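Local atomic coordinates of serine--tRNA ligase, cytoplasmic (Candida albicans, PDB entry 3QO8), a protein that attaches serine to tRNA(Ser) in two steps, first activating serine with ATP to Ser-AMP and then transferring it to the acceptor end of the tRNA. Residues Leu196-Ser201 and Glu324-Ser329; Lys202-Leu207 and Ile301-Leu306; Asp50-Lys55 and Ser84-Glu89; Lys40-Leu45 and Glu96-Leu101. One frame throughout, in Å; residues are numbered along the deposited sequence.

Interaction 1. Residues Leu196-Ser201 and Glu324-Ser329; sequences LSFLSS and EEFYQS. With SSA (5'-O-(N-(L-seryl)-sulfamoyl)adenosine), chain D.
Helices 183-200 and 312-329 come nearest at Phe198 and Phe326, whose CA atoms stand 7.7 Å apart, and two phenylalanine side chains fill the space between them. They form a T-shaped (edge-to-face) aromatic pair on the helical layer beside the class II catalytic sheet. Phe326 presents the edge and Phe198 the face, with the ring planes at 76° and CD1 of Phe326 3.9 Å from CG of Phe198. Phe198 has CG on the far side of CB from its own backbone N (chi1 -179°), which carries its ring toward the second helix. The outer end of that ring reaches past the partner ring: Phe326 CB makes a CH-pi contact over the same face, and Phe198 CZ lies 3.6 Å from Phe326 N. Glu325 flanks the ring with its extended chain, CD 3.8 Å from Phe198 CZ, while OE1 goes on to a salt bridge with Lys202. One turn along, Ser329 OG donates to Phe326 O and also bonds Tyr194 OH. The helix end borders a second bound SSA, in a pocket apart from the one holding Glu302; here Gln328 O lies 3.4 Å from SSA C5'.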
# COMPACT_ATOMS: atom_id res chain seq x y z
N LEU A 196 -13.17 6.19 -11.93
CA LEU A 196 -13.72 7.16 -10.98
C LEU A 196 -14.69 8.12 -11.68
O LEU A 196 -15.77 8.42 -11.16
CB LEU A 196 -12.61 7.97 -10.30
CG LEU A 196 -11.77 7.18 -9.29
CD1 LEU A 196 -10.57 8.00 -8.80
CD2 LEU A 196 -12.66 6.78 -8.11
N SER A 197 -14.29 8.59 -12.85
CA SER A 197 -15.11 9.55 -13.59
C SER A 197 -16.40 8.89 -14.03
O SER A 197 -17.49 9.48 -13.92
CB SER A 197 -14.35 10.07 -14.82
OG SER A 197 -15.13 11.01 -15.53
N PHE A 198 -16.27 7.65 -14.50
CA PHE A 198 -17.40 6.85 -14.97
C PHE A 198 -18.44 6.67 -13.85
O PHE A 198 -19.63 6.91 -14.06
CB PHE A 198 -16.89 5.49 -15.44
CG PHE A 198 -17.96 4.56 -15.96
CD1 PHE A 198 -18.36 4.61 -17.30
CD2 PHE A 198 -18.54 3.62 -15.13
CE1 PHE A 198 -19.35 3.75 -17.78
CE2 PHE A 198 -19.52 2.74 -15.61
CZ PHE A 198 -19.92 2.81 -16.94
N LEU A 199 -17.99 6.26 -12.67
CA LEU A 199 -18.92 6.04 -11.57
C LEU A 199 -19.44 7.35 -10.99
O LEU A 199 -20.59 7.46 -10.59
CB LEU A 199 -18.29 5.19 -10.48
CG LEU A 199 -18.06 3.70 -10.80
CD1 LEU A 199 -17.40 3.01 -9.60
CD2 LEU A 199 -19.38 3.00 -11.19
N SER A 200 -18.57 8.36 -10.95
CA SER A 200 -18.97 9.67 -10.44
C SER A 200 -20.13 10.24 -11.28
O SER A 200 -21.05 10.86 -10.75
CB SER A 200 -17.76 10.62 -10.41
OG SER A 200 -18.18 11.96 -10.29
N SER A 201 -20.09 10.01 -12.59
CA SER A 201 -21.15 10.46 -13.48
C SER A 201 -22.47 9.76 -13.18
O SER A 201 -23.52 10.21 -13.60
CB SER A 201 -20.78 10.21 -14.94
OG SER A 201 -19.79 11.13 -15.36
N GLU A 324 -20.97 -3.91 -16.71
CA GLU A 324 -21.10 -4.30 -18.12
C GLU A 324 -20.90 -3.09 -19.03
O GLU A 324 -20.16 -3.15 -20.02
CB GLU A 324 -22.48 -4.91 -18.36
CG GLU A 324 -22.68 -6.24 -17.66
CD GLU A 324 -24.01 -6.86 -18.03
OE1 GLU A 324 -24.17 -7.28 -19.21
OE2 GLU A 324 -24.89 -6.93 -17.16
N GLU A 325 -21.57 -1.99 -18.70
CA GLU A 325 -21.44 -0.78 -19.49
C GLU A 325 -19.97 -0.34 -19.55
O GLU A 325 -19.47 0.05 -20.61
CB GLU A 325 -22.32 0.33 -18.92
CG GLU A 325 -22.29 1.61 -19.73
CD GLU A 325 -23.06 2.76 -19.08
OE1 GLU A 325 -23.75 2.54 -18.06
OE2 GLU A 325 -22.97 3.90 -19.60
N PHE A 326 -19.28 -0.41 -18.42
CA PHE A 326 -17.87 -0.08 -18.38
C PHE A 326 -17.05 -0.93 -19.37
O PHE A 326 -16.27 -0.39 -20.16
CB PHE A 326 -17.33 -0.22 -16.95
CG PHE A 326 -15.88 0.19 -16.78
CD1 PHE A 326 -15.53 1.53 -16.62
CD2 PHE A 326 -14.86 -0.76 -16.78
CE1 PHE A 326 -14.20 1.91 -16.46
CE2 PHE A 326 -13.53 -0.39 -16.63
CZ PHE A 326 -13.20 0.94 -16.47
N TYR A 327 -17.24 -2.26 -19.35
CA TYR A 327 -16.47 -3.11 -20.27
C TYR A 327 -16.90 -2.95 -21.72
O TYR A 327 -16.08 -3.03 -22.64
CB TYR A 327 -16.44 -4.58 -19.80
CG TYR A 327 -15.62 -4.62 -18.55
CD1 TYR A 327 -14.24 -4.60 -18.62
CD2 TYR A 327 -16.22 -4.54 -17.30
CE1 TYR A 327 -13.47 -4.56 -17.47
CE2 TYR A 327 -15.45 -4.50 -16.14
CZ TYR A 327 -14.08 -4.50 -16.24
OH TYR A 327 -13.31 -4.44 -15.09
N GLN A 328 -18.19 -2.68 -21.92
CA GLN A 328 -18.65 -2.39 -23.28
C GLN A 328 -17.94 -1.15 -23.81
O GLN A 328 -17.56 -1.09 -24.98
CB GLN A 328 -20.15 -2.17 -23.30
CG GLN A 328 -20.92 -3.45 -23.07
CD GLN A 328 -22.40 -3.24 -23.23
OE1 GLN A 328 -22.83 -2.30 -23.89
NE2 GLN A 328 -23.19 -4.13 -22.63
N SER A 329 -17.74 -0.17 -22.93
CA SER A 329 -17.12 1.10 -23.31
C SER A 329 -15.64 0.90 -23.68
O SER A 329 -15.06 1.71 -24.40
CB SER A 329 -17.27 2.14 -22.19
OG SER A 329 -16.24 2.01 -21.23
N10 SSA D . -20.50 1.51 -31.16
CA SSA D . -19.22 2.11 -31.46
CB SSA D . -19.01 3.32 -30.55
OG SSA D . -17.72 3.89 -30.78
C9 SSA D . -18.12 1.11 -31.25
O9 SSA D . -16.96 1.39 -31.49
N8 SSA D . -18.49 -0.08 -30.77
S1 SSA D . -17.41 -1.18 -30.33
O1S SSA D . -18.06 -2.21 -29.58
O2S SSA D . -16.78 -1.74 -31.50
O5' SSA D . -16.33 -0.50 -29.47
C5' SSA D . -16.53 -0.25 -28.08
C4' SSA D . -15.50 0.78 -27.63
O4' SSA D . -14.19 0.21 -27.55
C3' SSA D . -15.40 1.93 -28.62
O3' SSA D . -16.19 3.05 -28.19
C2' SSA D . -13.93 2.30 -28.63
O2' SSA D . -13.69 3.36 -27.71
C1' SSA D . -13.21 1.06 -28.14
N9 SSA D . -12.59 0.43 -29.33
C8 SSA D . -13.02 -0.67 -29.98
N7 SSA D . -12.18 -0.91 -31.02
C5 SSA D . -11.23 0.05 -31.01
C6 SSA D . -10.12 0.33 -31.81
N6 SSA D . -9.81 -0.47 -32.87
N1 SSA D . -9.36 1.40 -31.52
C2 SSA D . -9.64 2.20 -30.48
N3 SSA D . -10.70 1.95 -29.69
C4 SSA D . -11.50 0.89 -29.94

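Interaction 2. Residues Lys202-Leu207 and Ile301-Leu306; sequences KGYVPL and IEQFVL. With SSA (5'-O-(N-(L-seryl)-sulfamoyl)adenosine), chain B.
The side-chain amide of Gln303 is gripped at both ends: OE1 meets Tyr204 OH at 2.5 Å, and NE2 donates to Met319 O. The first is a weak hydrogen bond, and not a settled one, since the hydroxyl proton could also go to another acceptor. Ring and amide planes stand 60° apart in this buried contact, and the glutamine chain runs past the ring, with CG 3.8 Å from Tyr204 CE1. Val305 CG2 adds a looser apolar touch at 4.3 Å from Tyr204 CE1. The residue before Gln303 on the strand, Glu302, serves the active site. Its OE1 takes OG of the bound seryl-sulfamoyl adenosine at 2.7 Å and a salt bridge from Lys300, while Glu302 OE2 takes the ligand amino group N10, also at 2.7 Å. A bend at chi2 of 76° presents both oxygens to the seryl moiety, as expected of a residue that recognises the amino acid substrate. Just before Tyr204, helix 183-200 ends in a Schellman motif, with Gly203 at C-prime and Tyr204 N turned back to Leu199 O. Strand 269-278 lies between strands 205-208 and 297-307 in the class II sheet, with Ala272 touching Tyr204; helix 312-329 packs on Gln303 and Val305, and at Leu207 the sheet runs on into the second subunit.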
# COMPACT_ATOMS: atom_id res chain seq x y z
N LYS A 202 -22.39 8.63 -12.48
CA LYS A 202 -23.58 7.86 -12.14
C LYS A 202 -24.03 8.11 -10.71
O LYS A 202 -24.86 7.38 -10.18
CB LYS A 202 -23.32 6.38 -12.35
CG LYS A 202 -23.21 5.99 -13.80
CD LYS A 202 -22.88 4.54 -13.96
CE LYS A 202 -22.80 4.18 -15.42
NZ LYS A 202 -24.10 4.46 -16.10
N GLY A 203 -23.46 9.13 -10.08
CA GLY A 203 -23.86 9.51 -8.74
C GLY A 203 -23.10 8.83 -7.61
O GLY A 203 -23.46 9.00 -6.45
N TYR A 204 -22.06 8.06 -7.94
CA TYR A 204 -21.22 7.45 -6.92
C TYR A 204 -20.30 8.51 -6.34
O TYR A 204 -19.82 9.39 -7.05
CB TYR A 204 -20.35 6.34 -7.50
CG TYR A 204 -21.07 5.06 -7.84
CD1 TYR A 204 -20.74 3.86 -7.22
CD2 TYR A 204 -22.07 5.03 -8.81
CE1 TYR A 204 -21.39 2.66 -7.56
CE2 TYR A 204 -22.73 3.85 -9.14
CZ TYR A 204 -22.39 2.67 -8.51
OH TYR A 204 -23.05 1.50 -8.85
N VAL A 205 -20.04 8.41 -5.04
CA VAL A 205 -19.11 9.31 -4.37
C VAL A 205 -17.71 8.69 -4.35
O VAL A 205 -17.51 7.62 -3.79
CB VAL A 205 -19.59 9.54 -2.93
CG1 VAL A 205 -18.56 10.36 -2.13
CG2 VAL A 205 -20.96 10.22 -2.94
N PRO A 206 -16.73 9.37 -4.97
CA PRO A 206 -15.36 8.85 -4.93
C PRO A 206 -14.87 8.74 -3.51
O PRO A 206 -15.03 9.68 -2.71
CB PRO A 206 -14.56 9.90 -5.70
CG PRO A 206 -15.57 10.54 -6.62
CD PRO A 206 -16.84 10.58 -5.81
N LEU A 207 -14.29 7.61 -3.17
CA LEU A 207 -13.84 7.42 -1.80
C LEU A 207 -12.55 6.64 -1.81
O LEU A 207 -12.56 5.45 -2.15
CB LEU A 207 -14.92 6.66 -1.02
CG LEU A 207 -14.75 6.52 0.49
CD1 LEU A 207 -14.69 7.90 1.14
CD2 LEU A 207 -15.88 5.69 1.07
N ILE A 301 -10.87 -0.10 -8.66
CA ILE A 301 -12.05 0.72 -8.49
C ILE A 301 -13.23 -0.19 -8.17
O ILE A 301 -13.58 -1.08 -8.94
CB ILE A 301 -12.36 1.57 -9.74
CG1 ILE A 301 -11.14 2.43 -10.12
CG2 ILE A 301 -13.61 2.43 -9.50
CD1 ILE A 301 -10.58 3.24 -8.95
N GLU A 302 -13.85 0.07 -7.02
CA GLU A 302 -14.87 -0.77 -6.41
C GLU A 302 -16.21 -0.03 -6.37
O GLU A 302 -16.25 1.16 -6.05
CB GLU A 302 -14.44 -1.06 -4.96
CG GLU A 302 -15.40 -1.93 -4.16
CD GLU A 302 -15.33 -3.40 -4.55
OE1 GLU A 302 -14.61 -3.73 -5.52
OE2 GLU A 302 -15.99 -4.24 -3.87
N GLN A 303 -17.30 -0.72 -6.69
CA GLN A 303 -18.63 -0.19 -6.38
C GLN A 303 -19.04 -0.68 -5.00
O GLN A 303 -19.01 -1.88 -4.73
CB GLN A 303 -19.68 -0.73 -7.36
CG GLN A 303 -19.46 -0.37 -8.80
CD GLN A 303 -20.57 -0.93 -9.67
OE1 GLN A 303 -21.72 -0.51 -9.55
NE2 GLN A 303 -20.24 -1.89 -10.52
N PHE A 304 -19.42 0.23 -4.11
CA PHE A 304 -19.95 -0.22 -2.83
C PHE A 304 -21.22 0.55 -2.54
O PHE A 304 -21.24 1.78 -2.57
CB PHE A 304 -18.95 -0.07 -1.67
CG PHE A 304 -19.44 -0.71 -0.39
CD1 PHE A 304 -19.12 -2.03 -0.09
CD2 PHE A 304 -20.28 -0.02 0.47
CE1 PHE A 304 -19.59 -2.64 1.07
CE2 PHE A 304 -20.76 -0.62 1.63
CZ PHE A 304 -20.42 -1.93 1.93
N VAL A 305 -22.28 -0.19 -2.25
CA VAL A 305 -23.60 0.42 -2.14
C VAL A 305 -24.34 -0.08 -0.92
O VAL A 305 -24.30 -1.27 -0.60
CB VAL A 305 -24.47 0.12 -3.39
CG1 VAL A 305 -25.83 0.82 -3.27
CG2 VAL A 305 -23.75 0.56 -4.66
N LEU A 306 -25.02 0.84 -0.23
CA LEU A 306 -25.92 0.50 0.85
C LEU A 306 -27.30 0.91 0.40
O LEU A 306 -27.50 2.00 -0.14
CB LEU A 306 -25.53 1.28 2.12
CG LEU A 306 -24.14 1.09 2.73
CD1 LEU A 306 -23.11 1.88 1.95
CD2 LEU A 306 -24.13 1.58 4.18
N10 SSA B . -14.80 -6.53 -3.23
CA SSA B . -15.06 -7.62 -4.17
CB SSA B . -15.57 -7.05 -5.50
OG SSA B . -14.51 -6.36 -6.19
C9 SSA B . -13.81 -8.42 -4.40
O9 SSA B . -12.73 -8.09 -3.93
N8 SSA B . -13.95 -9.51 -5.15
S1 SSA B . -12.70 -10.32 -5.75
O1S SSA B . -11.95 -11.03 -4.76
O2S SSA B . -13.19 -11.23 -6.73
O5' SSA B . -11.77 -9.34 -6.49
C5' SSA B . -12.26 -8.46 -7.48
C4' SSA B . -11.37 -8.52 -8.72
O4' SSA B . -10.00 -8.16 -8.44
C3' SSA B . -11.27 -9.89 -9.33
O3' SSA B . -12.45 -10.17 -10.10
C2' SSA B . -10.01 -9.74 -10.18
O2' SSA B . -10.31 -9.04 -11.40
C1' SSA B . -9.12 -8.84 -9.33
N9 SSA B . -8.17 -9.66 -8.54
C8 SSA B . -8.46 -10.48 -7.52
N7 SSA B . -7.31 -11.05 -7.09
C5 SSA B . -6.31 -10.56 -7.84
C6 SSA B . -4.95 -10.77 -7.85
N6 SSA B . -4.40 -11.62 -6.96
N1 SSA B . -4.18 -10.11 -8.76
C2 SSA B . -4.74 -9.27 -9.64
N3 SSA B . -6.06 -9.04 -9.64
C4 SSA B . -6.86 -9.69 -8.76

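Interaction 3. Residues Asp50-Lys55 and Ser84-Glu89; sequences DEHNKK and SNEKKE
His52 and Lys87 mark the closest backbone approach, CA to CA 6.4 Å, between the two antiparallel helices of the hairpin that forms the N-terminal arm of a type-1 seryl-tRNA synthetase, the extension involved in tRNA binding. The segment axes pass 10.0 Å apart at a signed crossing angle of -157°. Van der Waals contact here is modest: the His52 ring reaches over to the opposite helix, where CD2 lies 3.7 Å from Glu86 CB, and Leu83 and Ile90 of helix 74-107 pack against the same histidine. The first polar contact is a His-carboxylate hydrogen bond, in which His52 NE2 donates to Glu86 OE1 over 2.7 Å. It bends to 148° at the hydrogen, and it uses the anti lone pair, the one facing away from OE2. The acceptor sits 19° out of the imidazole plane, near the ring edge. Because ND1 is also hydrogen-bonded, to Asp48 O, both nitrogens would be donors, consistent with a positively charged imidazole. Glu86 OE2 makes a salt bridge with Lys82 on its own helix. The second polar contact joins a lysine to an amide: Lys87, fully extended past Leu49 and Leu56, crosses Asn53 at about a right angle. Its NZ donates to Asn53 OD1 at 2.9 Å, coming in slightly tilted from the carbonyl plane, with Lys87 CE 3.4 Å from the same oxygen.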
# COMPACT_ATOMS: atom_id res chain seq x y z
N ASP A 50 -32.19 -14.36 36.33
CA ASP A 50 -33.36 -13.57 36.69
C ASP A 50 -33.96 -13.99 38.04
O ASP A 50 -34.27 -13.15 38.89
CB ASP A 50 -34.43 -13.67 35.60
CG ASP A 50 -34.59 -12.38 34.82
OD1 ASP A 50 -33.75 -12.11 33.93
OD2 ASP A 50 -35.55 -11.63 35.10
N GLU A 51 -34.12 -15.30 38.22
CA GLU A 51 -34.68 -15.83 39.45
C GLU A 51 -33.78 -15.53 40.65
O GLU A 51 -34.27 -15.21 41.74
CB GLU A 51 -34.89 -17.34 39.33
CG GLU A 51 -35.78 -17.74 38.18
CD GLU A 51 -36.01 -19.24 38.12
OE1 GLU A 51 -36.36 -19.75 37.03
OE2 GLU A 51 -35.85 -19.91 39.17
N HIS A 52 -32.48 -15.66 40.45
CA HIS A 52 -31.53 -15.38 41.53
C HIS A 52 -31.60 -13.91 41.93
O HIS A 52 -31.52 -13.58 43.11
CB HIS A 52 -30.10 -15.78 41.14
CG HIS A 52 -29.80 -17.23 41.40
ND1 HIS A 52 -30.39 -18.26 40.69
CD2 HIS A 52 -28.97 -17.82 42.29
CE1 HIS A 52 -29.94 -19.42 41.14
NE2 HIS A 52 -29.07 -19.18 42.11
N ASN A 53 -31.76 -13.03 40.95
CA ASN A 53 -31.96 -11.61 41.24
C ASN A 53 -33.22 -11.39 42.06
O ASN A 53 -33.21 -10.65 43.04
CB ASN A 53 -31.99 -10.77 39.97
CG ASN A 53 -30.62 -10.55 39.39
OD1 ASN A 53 -29.60 -10.74 40.06
ND2 ASN A 53 -30.57 -10.14 38.13
N LYS A 54 -34.31 -12.05 41.66
CA LYS A 54 -35.56 -11.95 42.40
C LYS A 54 -35.39 -12.45 43.84
O LYS A 54 -35.80 -11.77 44.79
CB LYS A 54 -36.69 -12.68 41.67
CG LYS A 54 -37.07 -12.05 40.34
CD LYS A 54 -38.36 -12.64 39.77
CE LYS A 54 -38.15 -14.02 39.14
NZ LYS A 54 -37.77 -13.95 37.69
N LYS A 55 -34.78 -13.62 44.01
CA LYS A 55 -34.53 -14.16 45.36
C LYS A 55 -33.62 -13.24 46.17
O LYS A 55 -33.89 -12.96 47.34
CB LYS A 55 -33.93 -15.57 45.30
CG LYS A 55 -34.91 -16.66 44.88
CD LYS A 55 -34.28 -18.04 45.06
CE LYS A 55 -35.22 -19.17 44.64
NZ LYS A 55 -35.46 -19.17 43.16
N SER A 84 -25.71 -15.58 46.22
CA SER A 84 -24.70 -14.77 45.55
C SER A 84 -23.62 -15.63 44.90
O SER A 84 -23.24 -15.39 43.75
CB SER A 84 -24.06 -13.79 46.52
OG SER A 84 -22.99 -13.12 45.89
N ASN A 85 -23.14 -16.64 45.61
CA ASN A 85 -22.15 -17.56 45.04
C ASN A 85 -22.69 -18.30 43.82
O ASN A 85 -21.97 -18.50 42.84
CB ASN A 85 -21.64 -18.53 46.10
CG ASN A 85 -20.72 -17.85 47.10
OD1 ASN A 85 -20.02 -16.90 46.76
ND2 ASN A 85 -20.75 -18.32 48.35
N GLU A 86 -23.96 -18.70 43.88
CA GLU A 86 -24.60 -19.35 42.73
C GLU A 86 -24.71 -18.39 41.56
O GLU A 86 -24.45 -18.75 40.41
CB GLU A 86 -25.99 -19.87 43.12
CG GLU A 86 -25.95 -21.05 44.06
CD GLU A 86 -27.32 -21.39 44.60
OE1 GLU A 86 -28.30 -20.74 44.18
OE2 GLU A 86 -27.42 -22.31 45.44
N LYS A 87 -25.10 -17.15 41.85
CA LYS A 87 -25.22 -16.12 40.82
C LYS A 87 -23.89 -15.89 40.12
O LYS A 87 -23.85 -15.77 38.89
CB LYS A 87 -25.75 -14.82 41.42
CG LYS A 87 -25.84 -13.67 40.42
CD LYS A 87 -26.26 -12.38 41.13
CE LYS A 87 -26.28 -11.20 40.17
NZ LYS A 87 -26.90 -10.01 40.81
N LYS A 88 -22.81 -15.81 40.89
CA LYS A 88 -21.49 -15.67 40.30
C LYS A 88 -21.24 -16.75 39.25
O LYS A 88 -20.78 -16.46 38.14
CB LYS A 88 -20.40 -15.73 41.37
CG LYS A 88 -20.35 -14.50 42.25
CD LYS A 88 -19.19 -14.57 43.23
CE LYS A 88 -19.30 -13.43 44.24
NZ LYS A 88 -18.17 -13.46 45.23
N GLU A 89 -21.55 -17.99 39.60
CA GLU A 89 -21.33 -19.10 38.69
C GLU A 89 -22.20 -18.97 37.44
O GLU A 89 -21.72 -19.12 36.32
CB GLU A 89 -21.60 -20.42 39.40
CG GLU A 89 -21.13 -21.63 38.62
CD GLU A 89 -19.69 -21.49 38.18
OE1 GLU A 89 -18.91 -20.84 38.91
OE2 GLU A 89 -19.34 -22.02 37.10

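Interaction 4. Residues Lys40-Leu45 and Glu96-Leu101; sequences KEWVKL and EADKNL
Trp42 brings the five-membered end of its indole up to Ala97 and Asp98 of the opposite helix. Its CD1 makes the apolar touch, 4.2 Å from Ala97 CB, which meets the indole at its edge and near its plane. A step further out, Trp42 NE1 lies 4.0 Å from Asp98 CB. The indole and the aspartate side chain run side by side and point the same way, with ring and carboxylate planes only 34° apart. Both have CG turned away from the backbone N (chi1 of Trp42 177°), and this carries the two groups out along one flank of the helix pair. Neither polar end is spent on the other: Trp42 NE1 hydrogen-bonds Glu94 OE2, and Asp98 OD2 forms a salt bridge with Arg102, so each has a partner on helix 74-107. Helices 30-65 and 74-107 form the long antiparallel hairpin of the tRNA-binding arm, and here their segment axes approach to 9.3 Å. With only a methyl group at Ala97, the backbones come close, its CA 5.7 Å from that of Trp42. The contact is near the surface, with its four touching residues partly exposed. Leu101, one turn on from Ala97, also points its CB toward the first helix and packs against Ile35 there. Ala97 CB is touched from a second direction by Leu45, one turn along from Trp42, whose CD1 lies 4.3 Å away.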
# COMPACT_ATOMS: atom_id res chain seq x y z
N LYS A 40 -30.87 -22.44 23.73
CA LYS A 40 -31.77 -22.85 24.78
C LYS A 40 -31.05 -22.90 26.13
O LYS A 40 -31.63 -22.53 27.15
CB LYS A 40 -32.41 -24.21 24.48
CG LYS A 40 -33.26 -24.22 23.21
CD LYS A 40 -34.08 -25.49 23.10
CE LYS A 40 -34.86 -25.52 21.79
NZ LYS A 40 -35.47 -26.84 21.52
N GLU A 41 -29.81 -23.36 26.12
CA GLU A 41 -29.01 -23.35 27.34
C GLU A 41 -28.83 -21.92 27.83
O GLU A 41 -28.99 -21.62 29.01
CB GLU A 41 -27.66 -24.02 27.11
CG GLU A 41 -27.79 -25.49 26.79
CD GLU A 41 -28.70 -26.22 27.77
OE1 GLU A 41 -28.66 -25.88 28.98
OE2 GLU A 41 -29.45 -27.13 27.34
N TRP A 42 -28.52 -21.03 26.90
CA TRP A 42 -28.35 -19.63 27.25
C TRP A 42 -29.62 -19.06 27.89
O TRP A 42 -29.55 -18.40 28.92
CB TRP A 42 -27.96 -18.82 26.01
CG TRP A 42 -27.85 -17.38 26.31
CD1 TRP A 42 -26.77 -16.75 26.87
CD2 TRP A 42 -28.85 -16.39 26.11
NE1 TRP A 42 -27.04 -15.41 27.01
CE2 TRP A 42 -28.31 -15.16 26.56
CE3 TRP A 42 -30.15 -16.40 25.60
CZ2 TRP A 42 -29.03 -13.97 26.50
CZ3 TRP A 42 -30.86 -15.22 25.54
CH2 TRP A 42 -30.30 -14.02 25.99
N VAL A 43 -30.77 -19.34 27.28
CA VAL A 43 -32.04 -18.86 27.81
C VAL A 43 -32.29 -19.38 29.22
O VAL A 43 -32.74 -18.64 30.09
CB VAL A 43 -33.23 -19.26 26.91
CG1 VAL A 43 -34.55 -18.96 27.61
CG2 VAL A 43 -33.16 -18.53 25.59
N LYS A 44 -31.99 -20.66 29.43
CA LYS A 44 -32.12 -21.27 30.76
C LYS A 44 -31.30 -20.50 31.79
O LYS A 44 -31.79 -20.17 32.87
CB LYS A 44 -31.70 -22.74 30.72
CG LYS A 44 -32.76 -23.67 30.12
CD LYS A 44 -32.17 -24.97 29.59
CE LYS A 44 -31.37 -25.72 30.65
NZ LYS A 44 -32.24 -26.21 31.76
N LEU A 45 -30.05 -20.22 31.44
CA LEU A 45 -29.18 -19.46 32.33
C LEU A 45 -29.73 -18.06 32.61
O LEU A 45 -29.66 -17.58 33.75
CB LEU A 45 -27.77 -19.39 31.75
CG LEU A 45 -27.02 -20.73 31.81
CD1 LEU A 45 -25.76 -20.72 30.97
CD2 LEU A 45 -26.70 -21.08 33.26
N GLU A 96 -20.12 -17.38 28.92
CA GLU A 96 -19.46 -18.40 28.12
C GLU A 96 -20.39 -18.92 27.04
O GLU A 96 -19.98 -19.17 25.91
CB GLU A 96 -18.98 -19.55 29.01
CG GLU A 96 -18.21 -20.64 28.28
CD GLU A 96 -16.86 -20.17 27.75
OE1 GLU A 96 -16.48 -19.01 28.02
OE2 GLU A 96 -16.17 -20.97 27.08
N ALA A 97 -21.66 -19.09 27.39
CA ALA A 97 -22.67 -19.59 26.46
C ALA A 97 -22.90 -18.58 25.34
O ALA A 97 -23.00 -18.95 24.17
CB ALA A 97 -23.96 -19.88 27.18
N ASP A 98 -23.00 -17.31 25.71
CA ASP A 98 -23.22 -16.26 24.73
C ASP A 98 -22.06 -16.22 23.76
O ASP A 98 -22.24 -16.03 22.56
CB ASP A 98 -23.36 -14.90 25.41
CG ASP A 98 -23.92 -13.84 24.48
OD1 ASP A 98 -24.89 -14.15 23.75
OD2 ASP A 98 -23.41 -12.71 24.47
N LYS A 99 -20.86 -16.41 24.30
CA LYS A 99 -19.64 -16.40 23.51
C LYS A 99 -19.61 -17.54 22.48
O LYS A 99 -19.32 -17.32 21.30
CB LYS A 99 -18.42 -16.49 24.42
CG LYS A 99 -17.08 -16.56 23.71
CD LYS A 99 -15.93 -16.54 24.71
CE LYS A 99 -14.60 -16.84 24.03
NZ LYS A 99 -14.22 -15.81 23.02
N ASN A 100 -19.91 -18.75 22.94
CA ASN A 100 -19.87 -19.91 22.08
C ASN A 100 -21.01 -19.90 21.07
O ASN A 100 -20.88 -20.40 19.95
CB ASN A 100 -19.91 -21.21 22.89
CG ASN A 100 -18.66 -21.39 23.73
OD1 ASN A 100 -17.63 -20.77 23.48
ND2 ASN A 100 -18.74 -22.27 24.73
N LEU A 101 -22.14 -19.33 21.48
CA LEU A 101 -23.28 -19.22 20.58
C LEU A 101 -22.92 -18.30 19.42
O LEU A 101 -23.05 -18.67 18.26
CB LEU A 101 -24.51 -18.71 21.34
CG LEU A 101 -25.74 -18.35 20.52
CD1 LEU A 101 -26.33 -19.60 19.88
CD2 LEU A 101 -26.75 -17.67 21.42

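The four contacts fall into two distant groups. Interactions 3 and 4 tie together helices 30-65 and 74-107 of the N-terminal arm, their centres 16 Å apart; segments 40-45 and 50-55 run outward, and 84-89 and 96-101 return, so interaction 3 lies nearer the hairpin's turn. Interactions 1 and 2 come later in the chain, in the catalytic core, with centres 11 Å apart. There helix 183-200 leads into strand 205-208 and strand 297-307 into helix 312-329; Leu199 packs on Ile301 and Gln303, and both contacts touch the second subunit. Interaction 3 is 62 Å from interaction 1, centre to centre, which reflects how far the tRNA-binding arm reaches out from the catalytic body.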